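Local coordinates for thymidylate synthase ThyX (Streptomyces cacaoi subsp. asoensis, PDB 4P5A), which probably catalyses the flavin-dependent reductive methylation of dUMP to dTMP, with methylenetetrahydrofolate as the methyl donor, working as a homotetramer that binds FAD, at residues F92-A97 with T173-Y178. Numbering follows the deposited sequence.
With FAD (flavin-adenine dinucleotide), chain E.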
ATOM      1  N   PHE B  92       3.673  10.781  -5.437  1.00  7.71           N
ATOM      2  CA  PHE B  92       4.576  11.534  -6.366  1.00  6.63           C
ATOM      3  C   PHE B  92       3.779  12.180  -7.488  1.00  8.67           C
ATOM      4  O   PHE B  92       2.736  11.617  -7.897  1.00 10.72           O
ATOM      5  CB  PHE B  92       5.560  10.562  -7.041  1.00  8.27           C
ATOM      6  CG  PHE B  92       6.423   9.826  -6.055  1.00  8.68           C
ATOM      7  CD1 PHE B  92       7.402  10.509  -5.315  1.00 12.76           C
ATOM      8  CD2 PHE B  92       6.230   8.412  -5.838  1.00  9.15           C
ATOM      9  CE1 PHE B  92       8.214   9.855  -4.400  1.00 11.61           C
ATOM     10  CE2 PHE B  92       7.107   7.770  -4.871  1.00  9.77           C
ATOM     11  CZ  PHE B  92       8.043   8.504  -4.189  1.00 10.18           C
ATOM     12  N   ASN B  93       4.265  13.313  -8.010  1.00  7.59           N
ATOM     13  CA  ASN B  93       3.735  13.786  -9.302  1.00  7.74           C
ATOM     14  C   ASN B  93       4.914  14.502  -9.937  1.00  9.41           C
ATOM     15  O   ASN B  93       5.457  15.427  -9.343  1.00  9.16           O
ATOM     16  CB  ASN B  93       2.591  14.787  -9.196  1.00  9.19           C
ATOM     17  CG  ASN B  93       1.890  14.912 -10.578  1.00 13.27           C
ATOM     18  OD1 ASN B  93       1.868  16.046 -11.207  1.00 19.17           O
ATOM     19  ND2 ASN B  93       1.423  13.772 -11.113  1.00 11.54           N
ATOM     20  N   GLU B  94       5.284  14.037 -11.150  1.00  7.21           N
ATOM     21  CA  GLU B  94       6.506  14.457 -11.826  1.00  9.24           C
ATOM     22  C   GLU B  94       6.169  15.181 -13.142  1.00 10.53           C
ATOM     23  O   GLU B  94       5.162  14.877 -13.803  1.00 11.46           O
ATOM     24  CB  GLU B  94       7.291  13.150 -12.101  1.00 11.02           C
ATOM     25  CG  GLU B  94       8.717  13.398 -12.714  1.00 12.42           C
ATOM     26  CD  GLU B  94       9.530  12.134 -12.963  1.00 13.30           C
ATOM     27  OE1 GLU B  94       9.119  10.955 -12.661  1.00 15.56           O
ATOM     28  OE2 GLU B  94      10.586  12.332 -13.608  1.00 17.18           O
ATOM     29  N   GLU B  95       7.036  16.101 -13.551  1.00 10.54           N
ATOM     30  CA  GLU B  95       6.872  16.739 -14.840  1.00 13.40           C
ATOM     31  C   GLU B  95       7.054  15.703 -15.900  1.00 12.51           C
ATOM     32  O   GLU B  95       7.883  14.820 -15.795  1.00 15.10           O
ATOM     33  CB  GLU B  95       8.047  17.733 -14.964  1.00 16.29           C
ATOM     34  CG  GLU B  95       7.782  18.781 -16.009  1.00 29.20           C
ATOM     35  CD  GLU B  95       8.536  20.067 -15.636  1.00 39.49           C
ATOM     36  OE1 GLU B  95       7.923  21.032 -15.037  1.00 47.02           O
ATOM     37  OE2 GLU B  95       9.755  20.044 -15.880  1.00 38.12           O
ATOM     38  N   SER B  96       6.257  15.810 -16.952  1.00 12.51           N
ATOM     39  CA  SER B  96       6.251  14.820 -17.992  1.00 12.87           C
ATOM     40  C   SER B  96       6.983  15.239 -19.314  1.00 13.63           C
ATOM     41  O   SER B  96       6.706  16.280 -19.819  1.00 15.71           O
ATOM     42  CB  SER B  96       4.798  14.573 -18.314  1.00 15.22           C
ATOM     43  OG  SER B  96       4.685  13.871 -19.576  1.00 16.68           O
ATOM     44  N   ALA B  97       7.820  14.351 -19.852  1.00 12.04           N
ATOM     45  CA  ALA B  97       8.428  14.544 -21.187  1.00 14.34           C
ATOM     46  C   ALA B  97       7.507  14.195 -22.313  1.00 14.93           C
ATOM     47  O   ALA B  97       7.757  14.619 -23.462  1.00 15.00           O
ATOM     48  CB  ALA B  97       9.762  13.743 -21.278  1.00 14.84           C
ATOM     49  N   THR B 173      19.426  13.351 -17.325  1.00 13.53           N
ATOM     50  CA  THR B 173      18.583  14.500 -17.583  1.00 10.99           C
ATOM     51  C   THR B 173      17.826  14.887 -16.269  1.00 13.80           C
ATOM     52  O   THR B 173      17.312  14.004 -15.620  1.00 11.88           O
ATOM     53  CB  THR B 173      17.482  14.105 -18.630  1.00 14.60           C
ATOM     54  OG1 THR B 173      18.164  13.720 -19.845  1.00 17.39           O
ATOM     55  CG2 THR B 173      16.639  15.350 -18.966  1.00 17.73           C
ATOM     56  N   TYR B 174      17.785  16.161 -15.918  1.00 12.41           N
ATOM     57  CA  TYR B 174      17.079  16.575 -14.680  1.00 10.99           C
ATOM     58  C   TYR B 174      15.565  16.473 -14.879  1.00 12.43           C
ATOM     59  O   TYR B 174      15.040  16.788 -16.003  1.00 13.78           O
ATOM     60  CB  TYR B 174      17.432  18.014 -14.339  1.00 11.47           C
ATOM     61  CG  TYR B 174      18.656  18.094 -13.475  1.00 10.93           C
ATOM     62  CD1 TYR B 174      18.580  18.009 -12.101  1.00 11.62           C
ATOM     63  CD2 TYR B 174      19.935  18.243 -14.070  1.00 14.17           C
ATOM     64  CE1 TYR B 174      19.761  18.095 -11.305  1.00 13.51           C
ATOM     65  CE2 TYR B 174      21.078  18.381 -13.309  1.00 15.83           C
ATOM     66  CZ  TYR B 174      20.975  18.330 -11.920  1.00 17.99           C
ATOM     67  OH  TYR B 174      22.064  18.477 -11.112  1.00 13.83           O
ATOM     68  N   SER B 175      14.892  16.025 -13.802  1.00 11.54           N
ATOM     69  CA  SER B 175      13.473  16.072 -13.740  1.00 14.39           C
ATOM     70  C   SER B 175      13.080  16.761 -12.411  1.00 14.43           C
ATOM     71  O   SER B 175      13.943  17.101 -11.606  1.00 16.35           O
ATOM     72  CB  SER B 175      12.962  14.604 -13.857  1.00 15.87           C
ATOM     73  OG  SER B 175      11.534  14.646 -14.142  1.00 20.18           O
ATOM     74  N   VAL B 176      11.790  17.056 -12.253  1.00 11.51           N
ATOM     75  CA  VAL B 176      11.325  17.784 -11.122  1.00 11.12           C
ATOM     76  C   VAL B 176      10.020  17.138 -10.715  1.00  9.87           C
ATOM     77  O   VAL B 176       9.247  16.756 -11.610  1.00  8.81           O
ATOM     78  CB  VAL B 176      11.155  19.287 -11.411  1.00 12.12           C
ATOM     79  CG1 VAL B 176      10.155  19.592 -12.470  1.00 18.46           C
ATOM     80  CG2 VAL B 176      10.838  20.036 -10.168  1.00 14.81           C
ATOM     81  N   LEU B 177       9.773  16.992  -9.424  1.00  8.30           N
ATOM     82  CA  LEU B 177       8.512  16.331  -9.002  1.00  7.56           C
ATOM     83  C   LEU B 177       8.174  16.810  -7.578  1.00  7.80           C
ATOM     84  O   LEU B 177       9.036  17.334  -6.851  1.00  9.16           O
ATOM     85  CB  LEU B 177       8.708  14.762  -8.975  1.00  7.47           C
ATOM     86  CG  LEU B 177       9.721  14.238  -7.963  1.00 11.72           C
ATOM     87  CD1 LEU B 177       9.319  12.733  -7.603  1.00 21.66           C
ATOM     88  CD2 LEU B 177      11.174  14.119  -8.433  1.00 13.54           C
ATOM     89  N   TYR B 178       6.891  16.633  -7.197  1.00  7.09           N
ATOM     90  CA  TYR B 178       6.493  16.686  -5.806  1.00  8.90           C
ATOM     91  C   TYR B 178       6.526  15.264  -5.263  1.00  8.16           C
ATOM     92  O   TYR B 178       6.111  14.296  -5.974  1.00  9.34           O
ATOM     93  CB  TYR B 178       5.043  17.160  -5.760  1.00  7.20           C
ATOM     94  CG  TYR B 178       4.882  18.669  -5.661  1.00  8.20           C
ATOM     95  CD1 TYR B 178       3.783  19.245  -4.969  1.00 12.87           C
ATOM     96  CD2 TYR B 178       5.751  19.522  -6.314  1.00 12.39           C
ATOM     97  CE1 TYR B 178       3.591  20.688  -4.976  1.00 13.35           C
ATOM     98  CE2 TYR B 178       5.565  20.932  -6.342  1.00 14.90           C
ATOM     99  CZ  TYR B 178       4.465  21.497  -5.612  1.00 14.15           C
ATOM    100  OH  TYR B 178       4.397  22.906  -5.667  1.00 17.38           O
TER
HETATM  101  PA  FAD E 301      -1.520   2.481  -8.196  1.00  8.93           P
HETATM  102  O1A FAD E 301      -1.461   1.066  -8.572  1.00 11.70           O
HETATM  103  O2A FAD E 301      -0.308   3.128  -7.642  1.00  6.91           O
HETATM  104  O5B FAD E 301      -2.650   2.593  -7.122  1.00  8.10           O
HETATM  105  C5B FAD E 301      -3.939   1.950  -7.365  1.00 12.82           C
HETATM  106  C4B FAD E 301      -5.082   2.606  -6.575  1.00 12.00           C
HETATM  107  O4B FAD E 301      -4.739   2.479  -5.155  1.00 11.31           O
HETATM  108  C3B FAD E 301      -5.091   4.148  -6.767  1.00  8.84           C
HETATM  109  O3B FAD E 301      -5.830   4.464  -7.958  1.00 13.38           O
HETATM  110  C2B FAD E 301      -5.850   4.621  -5.513  1.00 12.26           C
HETATM  111  O2B FAD E 301      -7.253   4.269  -5.588  1.00 13.29           O
HETATM  112  C1B FAD E 301      -5.088   3.665  -4.535  1.00  6.86           C
HETATM  113  N9A FAD E 301      -3.928   4.186  -3.925  1.00  9.49           N
HETATM  114  C8A FAD E 301      -2.675   3.646  -3.883  1.00 10.71           C
HETATM  115  N7A FAD E 301      -1.858   4.400  -3.121  1.00 10.17           N
HETATM  116  C5A FAD E 301      -2.614   5.451  -2.660  1.00  8.05           C
HETATM  117  C6A FAD E 301      -2.290   6.566  -1.859  1.00 11.78           C
HETATM  118  N6A FAD E 301      -1.056   6.799  -1.288  1.00 10.24           N
HETATM  119  N1A FAD E 301      -3.289   7.435  -1.550  1.00  9.57           N
HETATM  120  C2A FAD E 301      -4.489   7.313  -2.050  1.00  9.09           C
HETATM  121  N3A FAD E 301      -4.857   6.216  -2.806  1.00  9.85           N
HETATM  122  C4A FAD E 301      -3.877   5.319  -3.166  1.00  7.94           C
HETATM  123  N1  FAD E 301       2.481  10.701 -13.396  1.00  8.43           N
HETATM  124  C2  FAD E 301       3.265  11.820 -13.141  1.00  8.84           C
HETATM  125  O2  FAD E 301       3.984  11.824 -12.162  1.00 10.68           O
HETATM  126  N3  FAD E 301       3.105  12.926 -14.007  1.00 10.25           N
HETATM  127  C4  FAD E 301       2.282  12.918 -15.108  1.00 13.73           C
HETATM  128  O4  FAD E 301       2.179  13.933 -15.806  1.00 13.80           O
HETATM  129  C4X FAD E 301       1.509  11.787 -15.345  1.00 13.77           C
HETATM  130  N5  FAD E 301       0.603  11.752 -16.434  1.00 14.46           N
HETATM  131  C5X FAD E 301       0.069  10.425 -16.733  1.00 16.04           C
HETATM  132  C6  FAD E 301      -0.727  10.254 -17.896  1.00 16.44           C
HETATM  133  C7  FAD E 301      -1.229   8.987 -18.274  1.00 14.02           C
HETATM  134  C7M FAD E 301      -2.108   8.889 -19.536  1.00 17.22           C
HETATM  135  C8  FAD E 301      -1.163   7.907 -17.384  1.00 12.36           C
HETATM  136  C8M FAD E 301      -1.817   6.544 -17.690  1.00 14.39           C
HETATM  137  C9  FAD E 301      -0.350   8.035 -16.223  1.00 12.27           C
HETATM  138  C9A FAD E 301       0.227   9.317 -15.909  1.00 15.16           C
HETATM  139  N10 FAD E 301       1.013   9.456 -14.706  1.00 12.89           N
HETATM  140  C10 FAD E 301       1.640  10.681 -14.478  1.00 10.61           C
HETATM  141  C1' FAD E 301       1.151   8.347 -13.816  1.00 12.29           C
HETATM  142  C2' FAD E 301      -0.178   8.379 -12.937  1.00 11.67           C
HETATM  143  O2' FAD E 301      -0.348   9.577 -12.099  1.00 13.29           O
HETATM  144  C3' FAD E 301      -0.118   7.187 -11.912  1.00 13.77           C
HETATM  145  O3' FAD E 301       1.094   7.146 -11.134  1.00 12.89           O
HETATM  146  C4' FAD E 301      -0.247   5.752 -12.582  1.00 11.09           C
HETATM  147  O4' FAD E 301      -1.191   5.934 -13.664  1.00 12.70           O
HETATM  148  C5' FAD E 301      -0.659   4.727 -11.547  1.00 11.47           C
HETATM  149  O5' FAD E 301      -2.015   4.971 -11.255  1.00 10.24           O
HETATM  150  P   FAD E 301      -2.516   4.708  -9.736  1.00  9.21           P
HETATM  151  O1P FAD E 301      -1.793   5.570  -8.745  1.00  9.61           O
HETATM  152  O2P FAD E 301      -3.961   4.910  -9.780  1.00  8.53           O
HETATM  153  O3P FAD E 301      -2.126   3.221  -9.456  1.00  8.31           O
HETATM  154  O   HOH W   1      10.331  14.073 -16.527  1.00 22.08           O
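Within this chain, strand 91-94 is an outer strand of the four-stranded antiparallel sheet of the ThyX fold, pairing with strand 174-181 on one side while its other side meets the flavin. Asn93 and Tyr178 make a hydrogen-bonded pair, Asn93 N to Tyr178 O at 2.9 Å and Tyr178 N to Asn93 O at 2.8 Å. Past the strand end, Glu95 N gives a straighter bond (173°) to Val176 O. Glu94 turns its backbone outward: its N donates to FAD O2 (2.8 Å) and its O accepts from FAD N3, so the N-H and C=O of one residue pair with the pyrimidine edge of the flavin. On the Glu94-Leu177 face, the Phe92 ring and the Leu177 side chain run side by side, CD1 to CD1 at 3.7 Å, over Leu84 of helix 78-84. With CG anti to the backbone N (chi1 -175°) and an extended chain, Glu94 carries its carboxylate past Val176 O to Ser175. Glu94 OE1 makes a salt bridge to Arg82 of the third subunit and a hydrogen bond with O3' of the bound 5-bromo-UMP, joining sheet, subunit and nucleotide. An alanine in place of Glu94 would probably leave that arginine without its charge partner and Ser175 OG and the nucleotide O3' without their bonds to the carboxylate. Ser175 OG takes a bond from a water that also donates to Glu95 O, and donates in turn to the anti lone pair of Glu94 OE2, at 2.6 Å.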